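Local coordinates for protein alpha-1,4-endofucoidanase (Mariniflexile fucanivorans, PDB 6DLH) that hydrolyses alpha-1,4-linked fucoidan internally as a retaining, probably secreted glycoside hydrolase of family 107, and binds calcium ions, at residues 48-53 with 393-398; 190-195 with 200-205; 238-243 with 249-254; 350-355 with 385-390. All blocks are in the same frame, centred on the assembly; numbering follows the deposited sequence.

Interaction 1. Residues 48-53 with 393-398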
loop_
_atom_site.group_PDB
_atom_site.type_symbol
_atom_site.label_atom_id
_atom_site.label_comp_id
_atom_site.label_asym_id
_atom_site.label_seq_id
_atom_site.Cartn_x
_atom_site.Cartn_y
_atom_site.Cartn_z
ATOM N N MET A 48 8.855 -6.095 -9.187
ATOM C CA MET A 48 7.921 -6.893 -8.409
ATOM C C MET A 48 6.678 -6.046 -8.149
ATOM O O MET A 48 6.653 -4.862 -8.494
ATOM C CB MET A 48 8.543 -7.322 -7.074
ATOM C CG MET A 48 9.925 -7.931 -7.215
ATOM S SD MET A 48 10.639 -8.485 -5.647
ATOM C CE MET A 48 9.806 -10.050 -5.379
ATOM N N LEU A 49 5.648 -6.661 -7.549
ATOM C CA LEU A 49 4.394 -5.967 -7.311
ATOM C C LEU A 49 3.970 -6.164 -5.862
ATOM O O LEU A 49 3.905 -7.299 -5.389
ATOM C CB LEU A 49 3.309 -6.494 -8.261
ATOM C CG LEU A 49 1.920 -5.891 -8.040
ATOM C CD1 LEU A 49 1.924 -4.406 -8.363
ATOM C CD2 LEU A 49 0.853 -6.606 -8.863
ATOM N N TRP A 50 3.646 -5.050 -5.191
ATOM C CA TRP A 50 3.170 -5.075 -3.816
ATOM C C TRP A 50 1.852 -4.313 -3.720
ATOM O O TRP A 50 1.822 -3.079 -3.794
ATOM C CB TRP A 50 4.247 -4.516 -2.874
ATOM C CG TRP A 50 4.012 -4.767 -1.419
ATOM C CD1 TRP A 50 4.349 -5.880 -0.705
ATOM C CD2 TRP A 50 3.423 -3.852 -0.476
ATOM N NE1 TRP A 50 4.004 -5.729 0.612
ATOM C CE2 TRP A 50 3.431 -4.496 0.782
ATOM C CE3 TRP A 50 2.884 -2.562 -0.573
ATOM C CZ2 TRP A 50 2.930 -3.882 1.931
ATOM C CZ3 TRP A 50 2.391 -1.957 0.565
ATOM C CH2 TRP A 50 2.409 -2.614 1.795
ATOM N N LEU A 51 0.753 -5.067 -3.601
ATOM C CA LEU A 51 -0.565 -4.479 -3.777
ATOM C C LEU A 51 -1.521 -5.021 -2.718
ATOM O O LEU A 51 -2.062 -6.120 -2.844
ATOM C CB LEU A 51 -1.048 -4.741 -5.211
ATOM C CG LEU A 51 -2.439 -4.227 -5.585
ATOM C CD1 LEU A 51 -2.547 -2.723 -5.375
ATOM C CD2 LEU A 51 -2.783 -4.581 -7.031
ATOM N N PRO A 52 -1.737 -4.270 -1.615
ATOM C CA PRO A 52 -2.811 -4.589 -0.669
ATOM C C PRO A 52 -4.169 -4.238 -1.269
ATOM O O PRO A 52 -4.259 -3.443 -2.212
ATOM C CB PRO A 52 -2.524 -3.701 0.552
ATOM C CG PRO A 52 -1.124 -3.167 0.321
ATOM C CD PRO A 52 -0.928 -3.124 -1.184
ATOM N N GLU A 53 -5.220 -4.844 -0.709
ATOM C CA GLU A 53 -6.562 -4.647 -1.224
ATOM C C GLU A 53 -7.468 -4.066 -0.138
ATOM O O GLU A 53 -7.170 -4.170 1.053
ATOM C CB GLU A 53 -7.115 -5.966 -1.759
ATOM C CG GLU A 53 -6.402 -6.437 -3.015
ATOM C CD GLU A 53 -6.929 -7.739 -3.584
ATOM O OE1 GLU A 53 -8.125 -8.026 -3.375
ATOM O OE2 GLU A 53 -6.142 -8.464 -4.230
ATOM N N PRO A 393 -4.315 -9.305 6.967
ATOM C CA PRO A 393 -3.449 -9.361 5.792
ATOM C C PRO A 393 -2.077 -9.942 6.136
ATOM O O PRO A 393 -1.573 -9.764 7.245
ATOM C CB PRO A 393 -3.318 -7.890 5.359
ATOM C CG PRO A 393 -3.605 -7.086 6.617
ATOM C CD PRO A 393 -4.574 -7.930 7.424
ATOM N N VAL A 394 -1.500 -10.667 5.174
ATOM C CA VAL A 394 -0.116 -11.100 5.248
ATOM C C VAL A 394 0.571 -10.572 3.993
ATOM O O VAL A 394 0.429 -11.134 2.913
ATOM C CB VAL A 394 -0.018 -12.633 5.391
ATOM C CG1 VAL A 394 1.421 -13.112 5.534
ATOM C CG2 VAL A 394 -0.880 -13.155 6.534
ATOM N N LEU A 395 1.274 -9.448 4.142
ATOM C CA LEU A 395 1.728 -8.683 2.996
ATOM C C LEU A 395 3.180 -9.030 2.682
ATOM O O LEU A 395 4.004 -8.153 2.445
ATOM C CB LEU A 395 1.518 -7.189 3.275
ATOM C CG LEU A 395 0.073 -6.763 3.550
ATOM C CD1 LEU A 395 0.012 -5.277 3.845
ATOM C CD2 LEU A 395 -0.827 -7.088 2.364
ATOM N N THR A 396 3.471 -10.335 2.683
ATOM C CA THR A 396 4.755 -10.863 2.250
ATOM C C THR A 396 4.487 -11.907 1.165
ATOM O O THR A 396 3.341 -12.318 0.998
ATOM C CB THR A 396 5.549 -11.413 3.443
ATOM O OG1 THR A 396 4.726 -12.384 4.095
ATOM C CG2 THR A 396 5.969 -10.336 4.423
ATOM N N LEU A 397 5.544 -12.327 0.448
ATOM C CA LEU A 397 5.429 -13.210 -0.704
ATOM C C LEU A 397 4.959 -14.591 -0.261
ATOM O O LEU A 397 5.355 -15.090 0.792
ATOM C CB LEU A 397 6.785 -13.355 -1.404
ATOM C CG LEU A 397 7.354 -12.122 -2.110
ATOM C CD1 LEU A 397 8.749 -12.425 -2.639
ATOM C CD2 LEU A 397 6.452 -11.658 -3.245
ATOM N N GLN A 398 4.119 -15.201 -1.105
ATOM C CA GLN A 398 3.969 -16.647 -1.135
ATOM C C GLN A 398 5.356 -17.286 -1.183
ATOM O O GLN A 398 6.221 -16.866 -1.958
ATOM C CB GLN A 398 3.178 -17.073 -2.375
ATOM C CG GLN A 398 1.684 -16.808 -2.263
ATOM C CD GLN A 398 0.984 -17.789 -1.352
ATOM O OE1 GLN A 398 1.599 -18.688 -0.776
ATOM N NE2 GLN A 398 -0.323 -17.631 -1.227
#

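Interaction 2. Residues 190-195 with 200-205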
loop_
_atom_site.group_PDB
_atom_site.type_symbol
_atom_site.label_atom_id
_atom_site.label_comp_id
_atom_site.label_asym_id
_atom_site.label_seq_id
_atom_site.Cartn_x
_atom_site.Cartn_y
_atom_site.Cartn_z
ATOM N N THR A 190 -10.073 24.704 -24.610
ATOM C CA THR A 190 -11.201 24.313 -25.444
ATOM C C THR A 190 -11.323 22.788 -25.495
ATOM O O THR A 190 -12.431 22.254 -25.530
ATOM C CB THR A 190 -11.084 24.930 -26.845
ATOM O OG1 THR A 190 -9.965 24.331 -27.501
ATOM C CG2 THR A 190 -10.912 26.434 -26.825
ATOM N N TYR A 191 -10.172 22.103 -25.482
ATOM C CA TYR A 191 -10.095 20.662 -25.673
ATOM C C TYR A 191 -10.386 19.913 -24.373
ATOM O O TYR A 191 -10.256 18.692 -24.324
ATOM C CB TYR A 191 -8.733 20.261 -26.250
ATOM C CG TYR A 191 -7.525 20.721 -25.470
ATOM C CD1 TYR A 191 -7.301 20.302 -24.165
ATOM C CD2 TYR A 191 -6.580 21.552 -26.052
ATOM C CE1 TYR A 191 -6.185 20.715 -23.452
ATOM C CE2 TYR A 191 -5.458 21.972 -25.354
ATOM C CZ TYR A 191 -5.257 21.553 -24.050
ATOM O OH TYR A 191 -4.152 21.967 -23.362
ATOM N N HIS A 192 -10.781 20.653 -23.330
ATOM C CA HIS A 192 -11.082 20.068 -22.034
ATOM C C HIS A 192 -12.439 19.371 -22.070
ATOM O O HIS A 192 -12.696 18.487 -21.256
ATOM C CB HIS A 192 -11.058 21.138 -20.933
ATOM C CG HIS A 192 -9.708 21.431 -20.370
ATOM N ND1 HIS A 192 -8.546 21.302 -21.108
ATOM C CD2 HIS A 192 -9.335 21.881 -19.154
ATOM C CE1 HIS A 192 -7.512 21.643 -20.365
ATOM N NE2 HIS A 192 -7.971 22.009 -19.163
ATOM N N GLU A 193 -13.301 19.787 -23.005
ATOM C CA GLU A 193 -14.657 19.262 -23.056
ATOM C C GLU A 193 -14.841 18.397 -24.303
ATOM O O GLU A 193 -14.075 18.499 -25.259
ATOM C CB GLU A 193 -15.683 20.389 -22.915
ATOM C CG GLU A 193 -16.946 19.943 -22.198
ATOM C CD GLU A 193 -17.586 20.968 -21.273
ATOM O OE1 GLU A 193 -16.937 22.002 -20.989
ATOM O OE2 GLU A 193 -18.731 20.722 -20.827
ATOM N N GLY A 194 -15.863 17.535 -24.257
ATOM C CA GLY A 194 -16.095 16.518 -25.267
ATOM C C GLY A 194 -16.978 15.398 -24.723
ATOM O O GLY A 194 -17.850 15.646 -23.890
ATOM N N ASN A 195 -16.708 14.164 -25.174
ATOM C CA ASN A 195 -17.598 13.027 -24.976
ATOM C C ASN A 195 -17.469 12.481 -23.554
ATOM O O ASN A 195 -16.442 12.667 -22.903
ATOM C CB ASN A 195 -17.354 11.927 -26.016
ATOM C CG ASN A 195 -16.859 12.457 -27.347
ATOM O OD1 ASN A 195 -15.824 13.122 -27.415
ATOM N ND2 ASN A 195 -17.592 12.164 -28.407
ATOM N N TYR A 200 -14.076 15.774 -16.286
ATOM C CA TYR A 200 -13.691 15.258 -14.982
ATOM C C TYR A 200 -12.305 14.614 -15.039
ATOM O O TYR A 200 -11.554 14.681 -14.068
ATOM C CB TYR A 200 -14.749 14.287 -14.451
ATOM C CG TYR A 200 -16.168 14.803 -14.453
ATOM C CD1 TYR A 200 -16.508 15.978 -13.798
ATOM C CD2 TYR A 200 -17.181 14.104 -15.092
ATOM C CE1 TYR A 200 -17.812 16.452 -13.789
ATOM C CE2 TYR A 200 -18.488 14.564 -15.096
ATOM C CZ TYR A 200 -18.807 15.741 -14.439
ATOM O OH TYR A 200 -20.095 16.199 -14.436
ATOM N N MET A 201 -11.969 13.993 -16.180
ATOM C CA MET A 201 -10.680 13.334 -16.346
ATOM C C MET A 201 -9.558 14.364 -16.258
ATOM O O MET A 201 -8.531 14.103 -15.632
ATOM C CB MET A 201 -10.582 12.575 -17.675
ATOM C CG MET A 201 -11.466 11.339 -17.740
ATOM S SD MET A 201 -10.845 9.950 -16.756
ATOM C CE MET A 201 -9.245 9.708 -17.530
ATOM N N PHE A 202 -9.771 15.529 -16.883
ATOM C CA PHE A 202 -8.793 16.608 -16.858
ATOM C C PHE A 202 -8.698 17.199 -15.450
ATOM O O PHE A 202 -7.632 17.668 -15.054
ATOM C CB PHE A 202 -9.128 17.681 -17.898
ATOM C CG PHE A 202 -8.649 17.406 -19.303
ATOM C CD1 PHE A 202 -7.352 17.724 -19.688
ATOM C CD2 PHE A 202 -9.505 16.863 -20.252
ATOM C CE1 PHE A 202 -6.918 17.488 -20.985
ATOM C CE2 PHE A 202 -9.071 16.627 -21.549
ATOM C CZ PHE A 202 -7.777 16.934 -21.912
ATOM N N CYS A 203 -9.817 17.170 -14.708
ATOM C CA CYS A 203 -9.840 17.570 -13.307
ATOM C C CYS A 203 -8.763 16.791 -12.551
ATOM O O CYS A 203 -7.883 17.387 -11.927
ATOM C CB CYS A 203 -11.199 17.290 -12.665
ATOM S SG CYS A 203 -12.421 18.625 -12.799
ATOM N N TYR A 204 -8.836 15.456 -12.659
ATOM C CA TYR A 204 -7.976 14.536 -11.931
ATOM C C TYR A 204 -6.506 14.806 -12.241
ATOM O O TYR A 204 -5.685 14.891 -11.329
ATOM C CB TYR A 204 -8.369 13.082 -12.207
ATOM C CG TYR A 204 -7.651 12.084 -11.334
ATOM C CD1 TYR A 204 -8.151 11.734 -10.088
ATOM C CD2 TYR A 204 -6.454 11.509 -11.739
ATOM C CE1 TYR A 204 -7.494 10.824 -9.277
ATOM C CE2 TYR A 204 -5.782 10.600 -10.937
ATOM C CZ TYR A 204 -6.304 10.258 -9.702
ATOM O OH TYR A 204 -5.646 9.369 -8.904
ATOM N N ALA A 205 -6.180 14.952 -13.527
ATOM C CA ALA A 205 -4.800 15.176 -13.927
ATOM C C ALA A 205 -4.241 16.441 -13.274
ATOM O O ALA A 205 -3.100 16.442 -12.813
ATOM C CB ALA A 205 -4.684 15.220 -15.430
#

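Interaction 3. Residues 238-243 with 249-254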
loop_
_atom_site.group_PDB
_atom_site.type_symbol
_atom_site.label_atom_id
_atom_site.label_comp_id
_atom_site.label_asym_id
_atom_site.label_seq_id
_atom_site.Cartn_x
_atom_site.Cartn_y
_atom_site.Cartn_z
ATOM N N ASP A 238 -10.400 10.230 -27.184
ATOM C CA ASP A 238 -9.010 10.305 -27.612
ATOM C C ASP A 238 -8.718 9.162 -28.581
ATOM O O ASP A 238 -9.418 8.155 -28.575
ATOM C CB ASP A 238 -8.049 10.333 -26.420
ATOM C CG ASP A 238 -7.780 11.730 -25.887
ATOM O OD1 ASP A 238 -8.717 12.567 -25.923
ATOM O OD2 ASP A 238 -6.632 11.981 -25.456
ATOM N N ASP A 239 -7.687 9.340 -29.417
ATOM C CA ASP A 239 -7.253 8.297 -30.335
ATOM C C ASP A 239 -5.793 7.940 -30.057
ATOM O O ASP A 239 -4.878 8.639 -30.494
ATOM C CB ASP A 239 -7.514 8.656 -31.803
ATOM C CG ASP A 239 -7.148 7.538 -32.768
ATOM O OD1 ASP A 239 -6.966 6.395 -32.302
ATOM O OD2 ASP A 239 -7.037 7.815 -33.981
ATOM N N PRO A 240 -5.537 6.827 -29.331
ATOM C CA PRO A 240 -4.171 6.411 -29.005
ATOM C C PRO A 240 -3.312 6.007 -30.206
ATOM O O PRO A 240 -2.088 6.066 -30.130
ATOM C CB PRO A 240 -4.376 5.237 -28.034
ATOM C CG PRO A 240 -5.761 4.709 -28.350
ATOM C CD PRO A 240 -6.558 5.922 -28.776
ATOM N N ALA A 241 -3.964 5.623 -31.313
ATOM C CA ALA A 241 -3.290 5.176 -32.526
ATOM C C ALA A 241 -2.691 6.349 -33.305
ATOM O O ALA A 241 -1.790 6.154 -34.119
ATOM C CB ALA A 241 -4.245 4.385 -33.390
ATOM N N SER A 242 -3.200 7.561 -33.051
ATOM C CA SER A 242 -2.846 8.747 -33.817
ATOM C C SER A 242 -1.458 9.255 -33.431
ATOM O O SER A 242 -0.901 8.828 -32.421
ATOM C CB SER A 242 -3.882 9.811 -33.613
ATOM O OG SER A 242 -3.392 11.068 -34.047
ATOM N N GLU A 243 -0.903 10.161 -34.251
ATOM C CA GLU A 243 0.315 10.878 -33.897
ATOM C C GLU A 243 0.040 12.383 -33.842
ATOM O O GLU A 243 0.961 13.198 -33.786
ATOM C CB GLU A 243 1.497 10.462 -34.779
ATOM C CG GLU A 243 1.535 11.119 -36.149
ATOM C CD GLU A 243 2.547 10.503 -37.103
ATOM O OE1 GLU A 243 3.742 10.415 -36.739
ATOM O OE2 GLU A 243 2.135 10.094 -38.204
ATOM N N ARG A 249 -5.112 14.302 -25.852
ATOM C CA ARG A 249 -4.999 15.434 -24.944
ATOM C C ARG A 249 -5.017 14.941 -23.500
ATOM O O ARG A 249 -4.257 15.439 -22.670
ATOM C CB ARG A 249 -6.085 16.486 -25.203
ATOM C CG ARG A 249 -5.830 17.372 -26.415
ATOM C CD ARG A 249 -4.615 18.268 -26.266
ATOM N NE ARG A 249 -4.394 19.120 -27.427
ATOM C CZ ARG A 249 -3.293 19.834 -27.646
ATOM N NH1 ARG A 249 -3.184 20.571 -28.739
ATOM N NH2 ARG A 249 -2.300 19.811 -26.774
ATOM N N ILE A 250 -5.892 13.963 -23.225
ATOM C CA ILE A 250 -5.962 13.321 -21.923
ATOM C C ILE A 250 -4.639 12.612 -21.636
ATOM O O ILE A 250 -4.110 12.724 -20.533
ATOM C CB ILE A 250 -7.173 12.372 -21.831
ATOM C CG1 ILE A 250 -8.455 13.047 -22.332
ATOM C CG2 ILE A 250 -7.319 11.840 -20.413
ATOM C CD1 ILE A 250 -9.690 12.174 -22.288
ATOM N N TYR A 251 -4.099 11.909 -22.643
ATOM C CA TYR A 251 -2.809 11.251 -22.511
ATOM C C TYR A 251 -1.760 12.272 -22.082
ATOM O O TYR A 251 -0.924 11.979 -21.228
ATOM C CB TYR A 251 -2.442 10.485 -23.786
ATOM C CG TYR A 251 -3.304 9.273 -24.036
ATOM C CD1 TYR A 251 -3.040 8.054 -23.418
ATOM C CD2 TYR A 251 -4.404 9.347 -24.873
ATOM C CE1 TYR A 251 -3.842 6.944 -23.638
ATOM C CE2 TYR A 251 -5.218 8.247 -25.098
ATOM C CZ TYR A 251 -4.934 7.041 -24.484
ATOM O OH TYR A 251 -5.749 5.967 -24.707
ATOM N N GLN A 252 -1.852 13.473 -22.667
ATOM C CA GLN A 252 -0.940 14.575 -22.399
ATOM C C GLN A 252 -1.133 15.088 -20.974
ATOM O O GLN A 252 -0.160 15.318 -20.259
ATOM C CB GLN A 252 -1.175 15.717 -23.389
ATOM C CG GLN A 252 -0.097 16.790 -23.332
ATOM C CD GLN A 252 -0.274 17.857 -24.385
ATOM O OE1 GLN A 252 -1.395 18.175 -24.783
ATOM N NE2 GLN A 252 0.839 18.420 -24.834
ATOM N N ALA A 253 -2.398 15.261 -20.577
ATOM C CA ALA A 253 -2.721 15.820 -19.276
ATOM C C ALA A 253 -2.057 14.983 -18.185
ATOM O O ALA A 253 -1.420 15.526 -17.281
ATOM C CB ALA A 253 -4.221 15.902 -19.098
ATOM N N PHE A 254 -2.178 13.657 -18.321
ATOM C CA PHE A 254 -1.686 12.709 -17.337
ATOM C C PHE A 254 -0.160 12.718 -17.318
ATOM O O PHE A 254 0.442 12.828 -16.249
ATOM C CB PHE A 254 -2.301 11.332 -17.589
ATOM C CG PHE A 254 -3.681 11.142 -17.017
ATOM C CD1 PHE A 254 -4.722 11.998 -17.354
ATOM C CD2 PHE A 254 -3.952 10.089 -16.156
ATOM C CE1 PHE A 254 -5.996 11.813 -16.832
ATOM C CE2 PHE A 254 -5.223 9.908 -15.627
ATOM C CZ PHE A 254 -6.244 10.771 -15.965
HETATM O O HOH W 1 -7.467 14.546 -27.230
#

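Interaction 4. Residues 350-355 with 385-390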
loop_
_atom_site.group_PDB
_atom_site.type_symbol
_atom_site.label_atom_id
_atom_site.label_comp_id
_atom_site.label_asym_id
_atom_site.label_seq_id
_atom_site.Cartn_x
_atom_site.Cartn_y
_atom_site.Cartn_z
ATOM N N SER A 350 -4.089 -14.260 -10.180
ATOM C CA SER A 350 -4.151 -12.807 -10.249
ATOM C C SER A 350 -2.749 -12.209 -10.239
ATOM O O SER A 350 -1.766 -12.944 -10.174
ATOM C CB SER A 350 -5.001 -12.241 -9.145
ATOM O OG SER A 350 -4.405 -12.481 -7.888
ATOM N N TRP A 351 -2.673 -10.875 -10.312
ATOM C CA TRP A 351 -1.393 -10.183 -10.373
ATOM C C TRP A 351 -0.729 -10.112 -9.000
ATOM O O TRP A 351 0.490 -10.119 -8.919
ATOM C CB TRP A 351 -1.516 -8.794 -11.021
ATOM C CG TRP A 351 -1.359 -8.814 -12.515
ATOM C CD1 TRP A 351 -0.192 -8.744 -13.221
ATOM C CD2 TRP A 351 -2.410 -8.950 -13.491
ATOM N NE1 TRP A 351 -0.442 -8.833 -14.564
ATOM C CE2 TRP A 351 -1.792 -8.954 -14.763
ATOM C CE3 TRP A 351 -3.806 -9.085 -13.416
ATOM C CZ2 TRP A 351 -2.522 -9.069 -15.948
ATOM C CZ3 TRP A 351 -4.528 -9.193 -14.589
ATOM C CH2 TRP A 351 -3.892 -9.184 -15.837
ATOM N N ASN A 352 -1.518 -10.037 -7.922
ATOM C CA ASN A 352 -0.973 -9.586 -6.649
ATOM C C ASN A 352 -1.099 -10.663 -5.571
ATOM O O ASN A 352 -0.640 -10.471 -4.445
ATOM C CB ASN A 352 -1.616 -8.273 -6.193
ATOM C CG ASN A 352 -3.067 -8.445 -5.795
ATOM O OD1 ASN A 352 -3.786 -9.243 -6.390
ATOM N ND2 ASN A 352 -3.508 -7.698 -4.798
ATOM N N ALA A 353 -1.707 -11.794 -5.930
ATOM C CA ALA A 353 -1.976 -12.872 -4.992
ATOM C C ALA A 353 -2.167 -14.162 -5.779
ATOM O O ALA A 353 -2.255 -14.129 -7.006
ATOM C CB ALA A 353 -3.200 -12.535 -4.178
ATOM N N GLY A 354 -2.220 -15.293 -5.071
ATOM C CA GLY A 354 -2.433 -16.570 -5.730
ATOM C C GLY A 354 -1.529 -17.670 -5.183
ATOM O O GLY A 354 -0.321 -17.494 -5.055
ATOM N N ASN A 355 -2.144 -18.825 -4.935
ATOM C CA ASN A 355 -1.577 -19.949 -4.212
ATOM C C ASN A 355 -0.618 -20.747 -5.096
ATOM O O ASN A 355 0.231 -21.464 -4.579
ATOM C CB ASN A 355 -2.710 -20.901 -3.821
ATOM C CG ASN A 355 -2.491 -21.626 -2.513
ATOM O OD1 ASN A 355 -2.104 -21.016 -1.514
ATOM N ND2 ASN A 355 -2.779 -22.918 -2.503
ATOM N N VAL A 385 0.633 -13.366 0.368
ATOM C CA VAL A 385 -0.136 -14.454 0.958
ATOM C C VAL A 385 -1.617 -14.079 1.116
ATOM O O VAL A 385 -2.486 -14.877 0.777
ATOM C CB VAL A 385 0.501 -14.935 2.278
ATOM C CG1 VAL A 385 -0.457 -15.767 3.130
ATOM C CG2 VAL A 385 1.798 -15.689 2.020
ATOM N N ARG A 386 -1.907 -12.885 1.655
ATOM C CA ARG A 386 -3.279 -12.450 1.866
ATOM C C ARG A 386 -3.338 -10.926 1.788
ATOM O O ARG A 386 -2.798 -10.218 2.640
ATOM C CB ARG A 386 -3.807 -12.988 3.201
ATOM C CG ARG A 386 -5.325 -12.967 3.339
ATOM C CD ARG A 386 -5.823 -13.319 4.732
ATOM N NE ARG A 386 -5.405 -14.637 5.178
ATOM C CZ ARG A 386 -4.601 -14.874 6.206
ATOM N NH1 ARG A 386 -4.323 -13.921 7.080
ATOM N NH2 ARG A 386 -4.063 -16.071 6.350
ATOM N N THR A 387 -4.015 -10.420 0.757
ATOM C CA THR A 387 -3.901 -9.012 0.419
ATOM C C THR A 387 -5.030 -8.180 1.030
ATOM O O THR A 387 -4.894 -6.966 1.146
ATOM C CB THR A 387 -3.825 -8.825 -1.101
ATOM O OG1 THR A 387 -4.973 -9.475 -1.650
ATOM C CG2 THR A 387 -2.549 -9.384 -1.694
ATOM N N ASN A 388 -6.144 -8.828 1.398
ATOM C CA ASN A 388 -7.323 -8.144 1.920
ATOM C C ASN A 388 -7.036 -7.580 3.313
ATOM O O ASN A 388 -6.885 -8.341 4.262
ATOM C CB ASN A 388 -8.522 -9.096 1.960
ATOM C CG ASN A 388 -9.807 -8.480 2.479
ATOM O OD1 ASN A 388 -9.828 -7.345 2.956
ATOM N ND2 ASN A 388 -10.892 -9.231 2.385
ATOM N N LEU A 389 -6.997 -6.247 3.430
ATOM C CA LEU A 389 -6.648 -5.577 4.676
ATOM C C LEU A 389 -7.701 -5.798 5.765
ATOM O O LEU A 389 -7.425 -5.546 6.935
ATOM C CB LEU A 389 -6.451 -4.079 4.423
ATOM C CG LEU A 389 -5.250 -3.682 3.562
ATOM C CD1 LEU A 389 -5.288 -2.193 3.229
ATOM C CD2 LEU A 389 -3.937 -4.034 4.243
ATOM N N GLU A 390 -8.901 -6.261 5.388
ATOM C CA GLU A 390 -9.979 -6.470 6.346
ATOM C C GLU A 390 -9.964 -7.906 6.873
ATOM O O GLU A 390 -10.806 -8.261 7.697
ATOM C CB GLU A 390 -11.345 -6.184 5.711
ATOM C CG GLU A 390 -11.520 -4.759 5.208
ATOM C CD GLU A 390 -12.792 -4.502 4.403
ATOM O OE1 GLU A 390 -13.325 -5.458 3.795
ATOM O OE2 GLU A 390 -13.251 -3.340 4.383
HETATM O O HOH W 2 -2.053 -15.618 -2.203
#

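Interaction 1. Residues 48-53 with 393-398
Trp50 meets Leu395 where the strand 46-49, inside the seven-stranded parallel sheet of the catalytic domain, runs out into a loop that packs against 393-398. The polar part is one bond: Trp50 NE1 donates to the backbone O of Leu395 at 3.0 Å, with an N-H...O angle of 161°. The acceptor lies at the indole edge, in the ring plane, but the donor is tilted 33° from the carbonyl plane of Leu395, which is the centre of an inverse gamma turn. With Trp50 CG anti to the backbone N (chi1 -167°), the ring reaches across to that carbonyl. The remaining contacts are apolar. Leu395 crosses the indole at about a right angle, Leu395 CD1 lying 3.8 Å from Trp50 CZ2, while its other branch approaches Pro52. A leucine in place of Trp50 would probably leave the Leu395 carbonyl without this donor and open a gap beside Leu395 and Pro52. Farther back, the bent Met48 chain brings CE to 3.8 Å from Leu397 CD1.

Interaction 2. Residues 190-195 with 200-205
Phe202 projects from the helix 198-216 against the type I beta turn from Thr190 to Glu193, and its ring makes all the contacts between 190-195 and 200-205. From CB, which points to the turn, a chi1 of -84° sets CG beside the backbone N and carries the ring out against Tyr191 and His192. His192 lies over one face of this ring, and the Tyr191 carbonyl approaches obliquely from the same side. Along one branch, Phe202 CD1 stands over the face of the His192 imidazole, 4.0 Å from His192 CE1, and Phe202 CE1 lies near both His192 ND1 and Tyr191 CE1. This is an offset stack, with centroids of the His192 and Phe202 rings 4.5 Å apart and planes at 12°. Along the other branch, Phe202 CD2 comes 3.7 Å from His192 O, and Phe202 CE2 reaches Tyr191 O at the same distance of 3.7 Å. At the tip, Phe202 CZ touches Tyr191 CD1 at 4.1 Å, the two side chains crossing at about a right angle. The Tyr191 carbonyl, besides touching the ring, accepts a hydrogen bond from Arg198 NE. His192 meets the ring of Phe185. Ile250 and Ala253 of the helix 249-259 pack from the opposite side of the Phe202 ring, and Tyr191 lies on Arg249, so the turn folds back over the start of its own helix beside a second one.

Interaction 3. Residues 238-243 with 249-254
OD2 of Asp238 accepts a hydrogen bond from the backbone N of Ile250 at 3.1 Å, in the first turn of the helix 249-259, and lies 2.8 Å from Arg249 N. The loop that presents it is shaped by a type I turn from Asp239 to Ser242 and by an Asx turn, Asp239 OD1 accepting from Ala241 N. The Asp238 carboxylate thus sits at the amino end of the helix, where the helix dipole would probably favour its negative charge. The Ile250 N-H meets OD2 on the syn side, 25° out of the carboxylate plane, and the bond is bent, with an N-H...O angle of 137°. The other oxygen, OD1, receives a hydrogen from a water at 2.7 Å, and that water in turn accepts from Arg249 N; OD1 also forms a salt bridge with Arg198, its strongest polar partner. Carbon atoms pack round the carboxylate. Ile250 CG1, anti to the carbonyl carbon (chi1 -48°), comes to 3.6 Å from Asp238 OD1, while Asp238 CB lies 3.8 Å from Tyr251 CE2. An alanine in place of Asp238 would probably leave Arg198 without its carboxylate mate and the Ile250 N-H without this acceptor. Farther along the loop, Pro240 CB packs 3.7 Å from Tyr251 OH, which is hydrogen-bonded to Asn271 OD1.

Interaction 4. Residues 350-355 with 385-390
A methyl group carries almost the whole contact between 350-355 and 385-390: Thr387 CG2 meets Asn352 and Ala353, and no direct hydrogen bond joins the segments. Thr387 CG2 comes to 3.5 Å from the backbone O of Asn352. It also touches Asn352 ND2 and Ala353 CB. The Thr387 torsion (chi1 55°) sets OG1 between the backbone N and the carbonyl carbon and leaves CG2 beside the backbone N, turned to the Asn352-Ala353 peptide. The Asn352 amide crosses the threonine obliquely and keeps its hydrogens for other partners: ND2 donates to Glu53 OE2 and to the backbone O of Leu51, which fixes its rotation. The polar link across the segments is a water, which accepts from Gly354 N at 2.9 Å and donates to Val385 O at 3.1 Å. Within the 350-355 loop, Ser350 OG donates to Ala353 O at 2.8 Å, approaching from above the carbonyl plane, 52° out of it. Gly354, with phi 137°, has backbone angles at which a side chain would collide with the carbonyl oxygen of Ala353. On the other segment Asn388 OD1 accepts from Glu390 N at 2.8 Å, an Asx turn. Val385 and Arg386 both face Val394 in a classic beta bulge, where the chain leaving the sheet strand 377-379 pairs with 394-395.

How the interactions relate
From the N terminus, the chain leaves the strand 46-49 and enters the long excursion that interaction 1 closes at 393-398; the other three contacts all fall within it. Interaction 2 comes first, a short closure at the start of the helix 198-216, and interaction 3 follows in series at the start of the helix 249-259. These two touch, among other places, through Met201 with Phe254, packing the two helices together. Interaction 4 then closes a smaller loop spanning the helix 361-372 and the strand 377-379. It abuts interaction 1, with centres about 6 Å apart, through the backbone bond from Glu53 N to Thr387 O, whereas interactions 2 and 3 lie over 30 Å from both, measured between centres.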